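Local coordinates for ribulose-bisphosphate carboxylase (Alicyclobacillus acidocaldarius subsp. acidocaldarius, PDB 4NAS), which belongs to the ribulose-bisphosphate carboxylase large-chain family, which joins a small alpha/beta N-terminal domain to a TIM-barrel catalytic domain, at residues A85-N88 with S93-V96; E31-G36 with I78-P83; D11-T16 with V96-K101; G40-L45 with S51-H56. All blocks are in the same frame, centred on the assembly; numbering follows the deposited sequence. Where two conformers were deposited one is given.

Contact 1: A85-N88 with S93-V96; sequences ANLN and SLLV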
loop_
_atom_site.group_PDB
_atom_site.type_symbol
_atom_site.label_atom_id
_atom_site.label_comp_id
_atom_site.label_asym_id
_atom_site.label_seq_id
_atom_site.Cartn_x
_atom_site.Cartn_y
_atom_site.Cartn_z
ATOM N N ALA B 85 6.365 -19.020 12.458
ATOM C CA ALA B 85 7.811 -19.101 12.430
ATOM C C ALA B 85 8.410 -18.617 11.125
ATOM O O ALA B 85 9.613 -18.394 11.060
ATOM C CB ALA B 85 8.271 -20.522 12.721
ATOM N N ASN B 86 7.590 -18.464 10.084
ATOM C CA ASN B 86 8.101 -17.960 8.811
ATOM C C ASN B 86 8.057 -16.441 8.695
ATOM O O ASN B 86 8.567 -15.873 7.719
ATOM C CB ASN B 86 7.346 -18.571 7.627
ATOM C CG ASN B 86 7.409 -20.057 7.629
ATOM O OD1 ASN B 86 8.320 -20.644 8.220
ATOM N ND2 ASN B 86 6.439 -20.692 6.988
ATOM N N LEU B 87 7.440 -15.794 9.682
ATOM C CA LEU B 87 7.319 -14.337 9.677
ATOM C C LEU B 87 8.477 -13.753 10.490
ATOM O O LEU B 87 9.264 -14.493 11.099
ATOM C CB LEU B 87 5.942 -13.882 10.209
ATOM C CG LEU B 87 4.725 -14.461 9.466
ATOM C CD1 LEU B 87 3.398 -13.910 9.992
ATOM C CD2 LEU B 87 4.823 -14.223 7.965
ATOM N N ASN B 88 8.592 -12.430 10.490
ATOM C CA ASN B 88 9.716 -11.768 11.151
ATOM C C ASN B 88 9.254 -10.559 11.946
ATOM O O ASN B 88 10.046 -9.673 12.214
ATOM C CB ASN B 88 10.797 -11.344 10.129
ATOM C CG ASN B 88 10.333 -10.199 9.208
ATOM O OD1 ASN B 88 9.208 -9.708 9.335
ATOM N ND2 ASN B 88 11.204 -9.768 8.292
ATOM N N SER B 93 6.185 -8.743 6.160
ATOM C CA SER B 93 6.278 -10.201 6.149
ATOM C C SER B 93 4.871 -10.780 6.153
ATOM O O SER B 93 4.566 -11.702 5.411
ATOM C CB SER B 93 7.027 -10.710 7.368
ATOM O OG SER B 93 6.255 -10.453 8.527
ATOM N N LEU B 94 4.009 -10.188 6.971
ATOM C CA LEU B 94 2.640 -10.624 7.088
ATOM C C LEU B 94 1.891 -10.509 5.751
ATOM O O LEU B 94 1.314 -11.483 5.257
ATOM C CB LEU B 94 1.935 -9.813 8.180
ATOM C CG LEU B 94 0.442 -10.118 8.290
ATOM C CD1 LEU B 94 0.238 -11.615 8.647
ATOM C CD2 LEU B 94 -0.264 -9.193 9.297
ATOM N N LEU B 95 1.906 -9.313 5.166
ATOM C CA LEU B 95 1.167 -9.056 3.917
ATOM C C LEU B 95 1.694 -9.841 2.702
ATOM O O LEU B 95 0.922 -10.387 1.889
ATOM C CB LEU B 95 1.124 -7.531 3.640
ATOM C CG LEU B 95 0.220 -6.840 4.675
ATOM C CD1 LEU B 95 0.069 -5.310 4.471
ATOM C CD2 LEU B 95 -1.164 -7.483 4.667
ATOM N N VAL B 96 3.013 -9.919 2.576
ATOM C CA VAL B 96 3.613 -10.606 1.417
ATOM C C VAL B 96 3.321 -12.103 1.480
ATOM O O VAL B 96 3.155 -12.776 0.452
ATOM C CB VAL B 96 5.118 -10.406 1.362
ATOM C CG1 VAL B 96 5.780 -11.436 0.392
ATOM C CG2 VAL B 96 5.469 -8.998 0.931
#

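Contact 2: E31-G36 with I78-P83; sequences EGIAVG and IDIAYP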
loop_
_atom_site.group_PDB
_atom_site.type_symbol
_atom_site.label_atom_id
_atom_site.label_comp_id
_atom_site.label_asym_id
_atom_site.label_seq_id
_atom_site.Cartn_x
_atom_site.Cartn_y
_atom_site.Cartn_z
ATOM N N GLU B 31 -4.138 -26.503 -1.714
ATOM C CA GLU B 31 -2.903 -27.200 -1.336
ATOM C C GLU B 31 -1.657 -26.482 -1.880
ATOM O O GLU B 31 -0.638 -26.363 -1.196
ATOM C CB GLU B 31 -2.942 -28.661 -1.818
ATOM C CG GLU B 31 -1.911 -29.578 -1.165
ATOM C CD GLU B 31 -2.238 -29.919 0.288
ATOM O OE1 GLU B 31 -1.327 -30.393 1.002
ATOM O OE2 GLU B 31 -3.401 -29.728 0.715
ATOM N N GLY B 32 -1.751 -25.994 -3.111
ATOM C CA GLY B 32 -0.668 -25.243 -3.719
ATOM C C GLY B 32 -0.355 -23.963 -2.973
ATOM O O GLY B 32 0.811 -23.632 -2.764
ATOM N N ILE B 33 -1.396 -23.235 -2.582
ATOM C CA ILE B 33 -1.231 -22.050 -1.738
ATOM C C ILE B 33 -0.531 -22.388 -0.418
ATOM O O ILE B 33 0.459 -21.745 -0.058
ATOM C CB ILE B 33 -2.586 -21.358 -1.456
ATOM C CG1 ILE B 33 -3.197 -20.832 -2.758
ATOM C CG2 ILE B 33 -2.426 -20.216 -0.435
ATOM C CD1 ILE B 33 -4.655 -20.440 -2.615
ATOM N N ALA B 34 -1.033 -23.405 0.287
ATOM C CA ALA B 34 -0.514 -23.746 1.614
ATOM C C ALA B 34 0.967 -24.143 1.598
ATOM O O ALA B 34 1.716 -23.819 2.516
ATOM C CB ALA B 34 -1.352 -24.844 2.246
ATOM N N VAL B 35 1.375 -24.847 0.548
ATOM C CA VAL B 35 2.761 -25.281 0.392
ATOM C C VAL B 35 3.636 -24.199 -0.254
ATOM O O VAL B 35 4.717 -23.884 0.243
ATOM C CB VAL B 35 2.828 -26.604 -0.406
ATOM C CG1 VAL B 35 4.273 -26.964 -0.817
ATOM C CG2 VAL B 35 2.181 -27.729 0.402
ATOM N N GLY B 36 3.153 -23.614 -1.346
ATOM C CA GLY B 36 3.925 -22.644 -2.105
ATOM C C GLY B 36 4.238 -21.337 -1.390
ATOM O O GLY B 36 5.255 -20.706 -1.667
ATOM N N ILE B 78 -11.759 -20.211 1.383
ATOM C CA ILE B 78 -10.710 -21.156 1.708
ATOM C C ILE B 78 -10.000 -20.573 2.906
ATOM O O ILE B 78 -9.791 -19.361 2.949
ATOM C CB ILE B 78 -9.737 -21.281 0.541
ATOM C CG1 ILE B 78 -10.427 -21.969 -0.635
ATOM C CG2 ILE B 78 -8.501 -22.048 0.951
ATOM C CD1 ILE B 78 -9.621 -21.938 -1.896
ATOM N N ASP B 79 -9.671 -21.413 3.888
ATOM C CA ASP B 79 -8.869 -20.984 5.035
ATOM C C ASP B 79 -7.482 -21.616 4.923
ATOM O O ASP B 79 -7.378 -22.833 4.757
ATOM C CB ASP B 79 -9.504 -21.441 6.364
ATOM C CG ASP B 79 -10.895 -20.857 6.611
ATOM O OD1 ASP B 79 -11.205 -19.750 6.133
ATOM O OD2 ASP B 79 -11.680 -21.521 7.323
ATOM N N ILE B 80 -6.425 -20.806 5.004
ATOM C CA ILE B 80 -5.047 -21.319 4.960
ATOM C C ILE B 80 -4.289 -20.936 6.244
ATOM O O ILE B 80 -4.365 -19.780 6.691
ATOM C CB ILE B 80 -4.265 -20.772 3.737
ATOM C CG1 ILE B 80 -4.991 -21.082 2.421
ATOM C CG2 ILE B 80 -2.845 -21.327 3.703
ATOM C CD1 ILE B 80 -5.175 -22.585 2.146
ATOM N N ALA B 81 -3.591 -21.898 6.851
ATOM C CA ALA B 81 -2.768 -21.632 8.035
ATOM C C ALA B 81 -1.288 -21.453 7.668
ATOM O O ALA B 81 -0.680 -22.348 7.079
ATOM C CB ALA B 81 -2.928 -22.744 9.058
ATOM N N TYR B 82 -0.733 -20.294 8.014
ATOM C CA TYR B 82 0.676 -19.960 7.765
ATOM C C TYR B 82 1.443 -19.920 9.077
ATOM O O TYR B 82 1.217 -19.029 9.900
ATOM C CB TYR B 82 0.806 -18.576 7.109
ATOM C CG TYR B 82 0.094 -18.453 5.785
ATOM C CD1 TYR B 82 -1.262 -18.122 5.739
ATOM C CD2 TYR B 82 0.761 -18.661 4.583
ATOM C CE1 TYR B 82 -1.924 -18.011 4.547
ATOM C CE2 TYR B 82 0.089 -18.530 3.367
ATOM C CZ TYR B 82 -1.257 -18.208 3.367
ATOM O OH TYR B 82 -1.967 -18.078 2.202
ATOM N N PRO B 83 2.364 -20.870 9.271
ATOM C CA PRO B 83 3.103 -20.985 10.534
ATOM C C PRO B 83 3.781 -19.668 10.858
ATOM O O PRO B 83 4.368 -19.058 9.967
ATOM C CB PRO B 83 4.165 -22.051 10.219
ATOM C CG PRO B 83 3.559 -22.879 9.140
ATOM C CD PRO B 83 2.734 -21.917 8.301
#

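Contact 3: D11-T16 with V96-K101; sequences DAVVAT and VTVFGK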
loop_
_atom_site.group_PDB
_atom_site.type_symbol
_atom_site.label_atom_id
_atom_site.label_comp_id
_atom_site.label_asym_id
_atom_site.label_seq_id
_atom_site.Cartn_x
_atom_site.Cartn_y
_atom_site.Cartn_z
ATOM N N ASP B 11 -0.469 -21.851 16.385
ATOM C CA ASP B 11 0.881 -21.391 16.067
ATOM C C ASP B 11 0.964 -20.761 14.674
ATOM O O ASP B 11 2.057 -20.615 14.109
ATOM C CB ASP B 11 1.876 -22.551 16.169
ATOM N N ALA B 12 -0.182 -20.376 14.117
ATOM C CA ALA B 12 -0.210 -19.919 12.732
ATOM C C ALA B 12 -1.225 -18.809 12.495
ATOM O O ALA B 12 -2.205 -18.691 13.210
ATOM C CB ALA B 12 -0.510 -21.090 11.803
ATOM N N VAL B 13 -0.975 -17.988 11.490
ATOM C CA VAL B 13 -1.959 -17.019 11.023
ATOM C C VAL B 13 -2.934 -17.751 10.123
ATOM O O VAL B 13 -2.511 -18.392 9.163
ATOM C CB VAL B 13 -1.278 -15.909 10.189
ATOM C CG1 VAL B 13 -2.322 -15.024 9.491
ATOM C CG2 VAL B 13 -0.362 -15.087 11.069
ATOM N N VAL B 14 -4.224 -17.679 10.423
ATOM C CA VAL B 14 -5.204 -18.313 9.547
ATOM C C VAL B 14 -5.948 -17.239 8.754
ATOM O O VAL B 14 -6.680 -16.404 9.321
ATOM C CB VAL B 14 -6.201 -19.196 10.322
ATOM C CG1 VAL B 14 -7.142 -19.881 9.359
ATOM C CG2 VAL B 14 -5.439 -20.241 11.158
ATOM N N ALA B 15 -5.733 -17.257 7.447
ATOM C CA ALA B 15 -6.384 -16.326 6.542
ATOM C C ALA B 15 -7.552 -16.991 5.818
ATOM O O ALA B 15 -7.459 -18.138 5.391
ATOM C CB ALA B 15 -5.379 -15.788 5.536
ATOM N N THR B 16 -8.649 -16.250 5.699
ATOM C CA THR B 16 -9.822 -16.669 4.956
ATOM C C THR B 16 -9.910 -15.829 3.707
ATOM O O THR B 16 -9.915 -14.591 3.802
ATOM C CB THR B 16 -11.099 -16.424 5.766
ATOM O OG1 THR B 16 -11.048 -17.173 6.981
ATOM C CG2 THR B 16 -12.341 -16.834 4.968
ATOM N N VAL B 96 3.013 -9.919 2.576
ATOM C CA VAL B 96 3.613 -10.606 1.417
ATOM C C VAL B 96 3.321 -12.103 1.480
ATOM O O VAL B 96 3.155 -12.776 0.452
ATOM C CB VAL B 96 5.118 -10.406 1.362
ATOM C CG1 VAL B 96 5.780 -11.436 0.392
ATOM C CG2 VAL B 96 5.469 -8.998 0.931
ATOM N N THR B 97 3.251 -12.613 2.699
ATOM C CA THR B 97 2.934 -14.028 2.909
ATOM C C THR B 97 1.452 -14.322 2.641
ATOM O O THR B 97 1.127 -15.235 1.883
ATOM C CB THR B 97 3.331 -14.463 4.323
ATOM O OG1 THR B 97 4.736 -14.223 4.513
ATOM C CG2 THR B 97 2.983 -15.950 4.573
ATOM N N VAL B 98 0.542 -13.547 3.235
ATOM C CA VAL B 98 -0.881 -13.912 3.150
ATOM C C VAL B 98 -1.625 -13.411 1.909
ATOM O O VAL B 98 -2.674 -13.959 1.557
ATOM C CB VAL B 98 -1.668 -13.533 4.430
ATOM C CG1 VAL B 98 -0.993 -14.102 5.683
ATOM C CG2 VAL B 98 -1.836 -12.024 4.542
ATOM N N PHE B 99 -1.102 -12.367 1.265
ATOM C CA PHE B 99 -1.788 -11.743 0.129
ATOM C C PHE B 99 -0.759 -10.987 -0.711
ATOM O O PHE B 99 -0.965 -9.828 -1.085
ATOM C CB PHE B 99 -2.920 -10.818 0.603
ATOM C CG PHE B 99 -4.119 -10.778 -0.337
ATOM C CD1 PHE B 99 -4.717 -11.948 -0.774
ATOM C CD2 PHE B 99 -4.628 -9.568 -0.786
ATOM C CE1 PHE B 99 -5.809 -11.911 -1.626
ATOM C CE2 PHE B 99 -5.719 -9.519 -1.646
ATOM C CZ PHE B 99 -6.308 -10.686 -2.074
ATOM N N GLY B 100 0.352 -11.662 -0.997
ATOM C CA GLY B 100 1.456 -11.060 -1.738
ATOM C C GLY B 100 1.272 -11.386 -3.206
ATOM O O GLY B 100 0.590 -10.661 -3.957
ATOM N N LYS B 101 1.870 -12.502 -3.604
ATOM C CA LYS B 101 1.630 -13.058 -4.924
ATOM C C LYS B 101 0.167 -13.463 -5.056
ATOM O O LYS B 101 -0.398 -13.391 -6.137
ATOM C CB LYS B 101 2.521 -14.272 -5.165
ATOM C CG LYS B 101 2.318 -14.893 -6.528
ATOM C CD LYS B 101 2.326 -16.405 -6.464
ATOM C CE LYS B 101 3.735 -16.938 -6.334
ATOM N NZ LYS B 101 3.767 -18.383 -5.955
#

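Contact 4: G40-L45 with S51-H56; sequences GTWTDL and SEVAKH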
loop_
_atom_site.group_PDB
_atom_site.type_symbol
_atom_site.label_atom_id
_atom_site.label_comp_id
_atom_site.label_asym_id
_atom_site.label_seq_id
_atom_site.Cartn_x
_atom_site.Cartn_y
_atom_site.Cartn_z
ATOM N N GLY B 40 7.550 -23.263 -0.015
ATOM C CA GLY B 40 7.802 -23.168 -1.442
ATOM C C GLY B 40 7.524 -24.487 -2.130
ATOM O O GLY B 40 6.578 -24.606 -2.909
ATOM N N THR B 41 8.352 -25.481 -1.826
ATOM C CA THR B 41 8.138 -26.836 -2.313
ATOM C C THR B 41 8.908 -27.828 -1.450
ATOM O O THR B 41 9.833 -27.452 -0.721
ATOM C CB THR B 41 8.581 -27.009 -3.781
ATOM O OG1 THR B 41 8.522 -28.397 -4.133
ATOM C CG2 THR B 41 10.000 -26.529 -3.964
ATOM N N TRP B 42 8.517 -29.094 -1.522
ATOM C CA TRP B 42 9.241 -30.128 -0.804
ATOM C C TRP B 42 10.577 -30.359 -1.477
ATOM O O TRP B 42 10.679 -30.312 -2.700
ATOM C CB TRP B 42 8.411 -31.408 -0.707
ATOM C CG TRP B 42 7.241 -31.223 0.219
ATOM C CD1 TRP B 42 5.937 -31.019 -0.130
ATOM C CD2 TRP B 42 7.288 -31.171 1.649
ATOM N NE1 TRP B 42 5.163 -30.869 0.998
ATOM C CE2 TRP B 42 5.969 -30.953 2.103
ATOM C CE3 TRP B 42 8.317 -31.294 2.592
ATOM C CZ2 TRP B 42 5.652 -30.859 3.459
ATOM C CZ3 TRP B 42 8.001 -31.203 3.939
ATOM C CH2 TRP B 42 6.678 -30.988 4.360
ATOM N N THR B 43 11.606 -30.605 -0.671
ATOM C CA THR B 43 12.961 -30.807 -1.181
ATOM C C THR B 43 13.448 -32.233 -0.890
ATOM O O THR B 43 13.040 -32.836 0.105
ATOM C CB THR B 43 13.932 -29.823 -0.516
ATOM O OG1 THR B 43 13.731 -29.858 0.901
ATOM C CG2 THR B 43 13.671 -28.415 -0.998
ATOM N N ASP B 44 14.321 -32.758 -1.745
ATOM C CA ASP B 44 14.862 -34.118 -1.558
ATOM C C ASP B 44 15.866 -34.204 -0.394
ATOM O O ASP B 44 17.063 -34.411 -0.611
ATOM C CB ASP B 44 15.504 -34.633 -2.862
ATOM C CG ASP B 44 15.805 -36.135 -2.827
ATOM O OD1 ASP B 44 14.973 -36.908 -2.305
ATOM O OD2 ASP B 44 16.874 -36.548 -3.334
ATOM N N LEU B 45 15.365 -34.051 0.833
ATOM C CA LEU B 45 16.188 -34.099 2.047
ATOM C C LEU B 45 16.083 -35.462 2.730
ATOM O O LEU B 45 15.173 -36.233 2.433
ATOM C CB LEU B 45 15.734 -33.010 3.027
ATOM C CG LEU B 45 15.980 -31.538 2.679
ATOM C CD1 LEU B 45 15.256 -30.636 3.670
ATOM C CD2 LEU B 45 17.464 -31.217 2.654
ATOM N N SER B 51 10.834 -34.012 8.401
ATOM C CA SER B 51 10.018 -33.830 9.597
ATOM C C SER B 51 10.219 -32.446 10.223
ATOM O O SER B 51 9.270 -31.835 10.721
ATOM C CB SER B 51 10.337 -34.934 10.615
ATOM O OG SER B 51 9.590 -34.786 11.811
ATOM N N GLU B 52 11.455 -31.954 10.181
ATOM C CA GLU B 52 11.788 -30.652 10.741
ATOM C C GLU B 52 11.288 -29.523 9.842
ATOM O O GLU B 52 10.762 -28.509 10.330
ATOM C CB GLU B 52 13.298 -30.541 10.940
ATOM N N VAL B 53 11.450 -29.713 8.534
ATOM C CA VAL B 53 10.988 -28.743 7.538
ATOM C C VAL B 53 9.462 -28.662 7.554
ATOM O O VAL B 53 8.874 -27.589 7.352
ATOM C CB VAL B 53 11.498 -29.103 6.107
ATOM C CG1 VAL B 53 10.862 -28.218 5.047
ATOM C CG2 VAL B 53 13.020 -28.990 6.041
ATOM N N ALA B 54 8.837 -29.808 7.819
ATOM C CA ALA B 54 7.383 -29.937 7.850
ATOM C C ALA B 54 6.733 -28.898 8.756
ATOM O O ALA B 54 5.651 -28.398 8.457
ATOM C CB ALA B 54 6.981 -31.345 8.281
ATOM N N LYS B 55 7.410 -28.567 9.850
ATOM C CA LYS B 55 6.889 -27.604 10.812
ATOM C C LYS B 55 6.818 -26.186 10.244
ATOM O O LYS B 55 6.160 -25.327 10.821
ATOM C CB LYS B 55 7.707 -27.629 12.111
ATOM C CG LYS B 55 8.744 -26.515 12.230
ATOM C CD LYS B 55 8.691 -25.848 13.599
ATOM C CE LYS B 55 9.045 -24.365 13.515
ATOM N NZ LYS B 55 8.871 -23.674 14.829
ATOM N N HIS B 56 7.490 -25.950 9.119
ATOM C CA HIS B 56 7.439 -24.659 8.441
ATOM C C HIS B 56 6.387 -24.657 7.335
ATOM O O HIS B 56 6.151 -23.628 6.683
ATOM C CB HIS B 56 8.807 -24.297 7.847
ATOM C CG HIS B 56 9.823 -23.890 8.867
ATOM N ND1 HIS B 56 9.940 -22.593 9.324
ATOM C CD2 HIS B 56 10.764 -24.608 9.527
ATOM C CE1 HIS B 56 10.915 -22.529 10.214
ATOM N NE2 HIS B 56 11.432 -23.740 10.356
#

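Contact 1: A85-N88 with S93-V96
L87 reaches across to the first turn of helix 91-99 and meets S93 and L94 with three of its side-chain carbons. Its CB lies 3.8 Å from S93 OG. Beyond it the chain runs out with CG on the side of the backbone N (chi1 -56°), and its two methyls part at the branch. CD2 settles on the helix backbone, 3.6 Å from S93 O, a carbonyl that also takes the hydroxyl of T97 one turn on. CD1 goes to the neighbouring side chain and touches L94 CD1 at 4.1 Å, the two leucines meeting at a slant. The segments belong to the N-terminal domain of the large chain, a ferredoxin-like alpha/beta fold, where 85-88 is part of the link between strand 73-83 and helix 91-99. N88 makes a second touch, its amide oxygen OD1 standing 3.1 Å from S93 CB and 3.2 Å from S93 OG. No hydrogen bond joins this pair. OD1 is instead bonded to T90 OG1, and S93 OG to the carbonyl oxygen of T90, so T90, just before the helix, holds both polar ends side by side. The backbone N of N88 is buried without a hydrogen-bond partner, S93 OG lying 3.6 Å from it. F182 of the second subunit packs on both N88 and S93.

Contact 2: E31-G36 with I78-P83
I33 CG2 is the methyl that does most of the touching between helix 26-36 and strand 73-83. It sits anti to the backbone N and projects to the strand, where it meets I80 CG1 at 3.9 Å and Y82 OH at 3.4 Å, coming to the tyrosine ring obliquely. The side chains of I33 and I80 cross at about a right angle. I80 turns its other branch to the next helix residue: its CG2 lies 4.0 Å from A34 CA and 4.1 Å from A34 CB. That same methyl also rests over one face of the Y82 ring, 3.4 Å above its plane and toward the rim, so the ring is braced from within its own strand. The short helix and strand segments run nearly parallel, 14° apart, with axes 8.6 Å from each other. This is the packing of a helix on the sheet of the ferredoxin-like N-terminal domain. Further out, I80 is bonded through its backbone to A15 of strand 12-22, while T97 and V98 of helix 91-99 pack against Y82 and L102 adds to the surroundings of I33. All four touching residues are buried and no hydrogen bond spans the two segments, which is consistent with shape fit and the exclusion of water holding helix to strand here, with the phenol oxygen as the one polar side-chain atom drawn into the contact.

Contact 3: D11-T16 with V96-K101
V13 and V98 meet at about a right angle where helix 91-99 lies on the sheet of the N-terminal domain, a ferredoxin-like fold in which strand 12-22 holds an inner place. Alternate residues of the strand face the helix: V13 and A15 direct their CB atoms to it, and V14 between them points the other way. One valine of the helix answers both. V13 places CG1 anti to its own backbone N (chi1 170°), which carries that methyl to within 4.1 Å of V98 CG1. Because V13 was modelled in two conformers, its methyl positions, and with them this approach, are less certain. V98 in turn has CG1 on the far side from its carbonyl carbon (chi1 -53°), so the methyl leads out to the sheet. A15, with nothing past CB, makes a looser touch, its CB standing 4.5 Å from V98 CB. The interface is small, 83 Å² in all, and wholly apolar between the segments.

The carbonyl oxygen of V98 is hydrogen-bonded to Y17 OH, farther along strand 12-22. Residues on both sides of V98 reach the second subunit: T97 packs on its F182, G100 makes backbone hydrogen bonds to it, and K101 packs on its E179, a residue of the calcium site. Back at the sheet, the methyl of A15 also faces the outer branch of the helix valine, A15 CB lying 4.7 Å from V98 CG1.

Contact 4: G40-L45 with S51-H56
The connection between helix 26-36 and helix 47-54 folds back over the second of these helices, laying W42 and L45 of the loop against V53 and A54. V53 splits its branches between the two loop residues. CG2 meets L45 CD1 at 3.7 Å, the leucine and valine side chains crossing at about a right angle, whereas CG1 approaches W42 CZ3 at 4.3 Å, obliquely to the ring. The indole reaches past V53 to A54 with the far corner of its six-membered ring: CH2 lies 3.7 Å from A54 CA and 3.9 Å from A54 CB. Both alanine carbons sit at the ring edge near its plane, so the tryptophan turns its edge to A54. Its CG stands anti to the carbonyl carbon (chi1 -70°), and from there the indole spans the gap between the two backbones, whose closest CA atoms, those of W42 and V53, are 8.6 Å apart.

The loop has its own internal bonds. T41 OG1 donates to W42 O, tilted 25° from the carbonyl plane. D44 is the centre of an inverse gamma turn, closed by L45 N on T43 O at 2.7 Å; the turn immediately precedes L45, whose CB points to the helix. W42 is exposed overall, while V53 is buried and has I39 as a further neighbour. E159 of the second subunit packs on L45, and its Y186 is hydrogen-bonded to H56. Within the fold, V35 of the preceding helix 26-36 touches G40 and T41, and P83 at the end of strand 73-83 packs on K55 and H56.

All four contacts lie in the N-terminal domain. Contacts 2 and 3 reach neighbouring strands, 73-83 and 12-22, of one sheet; their centres are 8 Å apart, with a probable D79-T16 hydrogen bond between them. Contact 1, also 8 Å from contact 3, shares helix 91-99 and V96 with it. Contact 4 stands 14 Å from contact 2, touching it through P83-H56 and V35-G40, and 18 Å from contact 1, linked by N86-H56. Along the chain come 11-16, 31-36, all of contact 4, 78-83, then 85-88, 93-96 and 96-101, the last two on or from helix 91-99. Sheet, helices and the loops between them thus pack into one unit, contact 4 joining it through contacts 1 and 2; contacts 1, 3 and 4 also meet the second subunit.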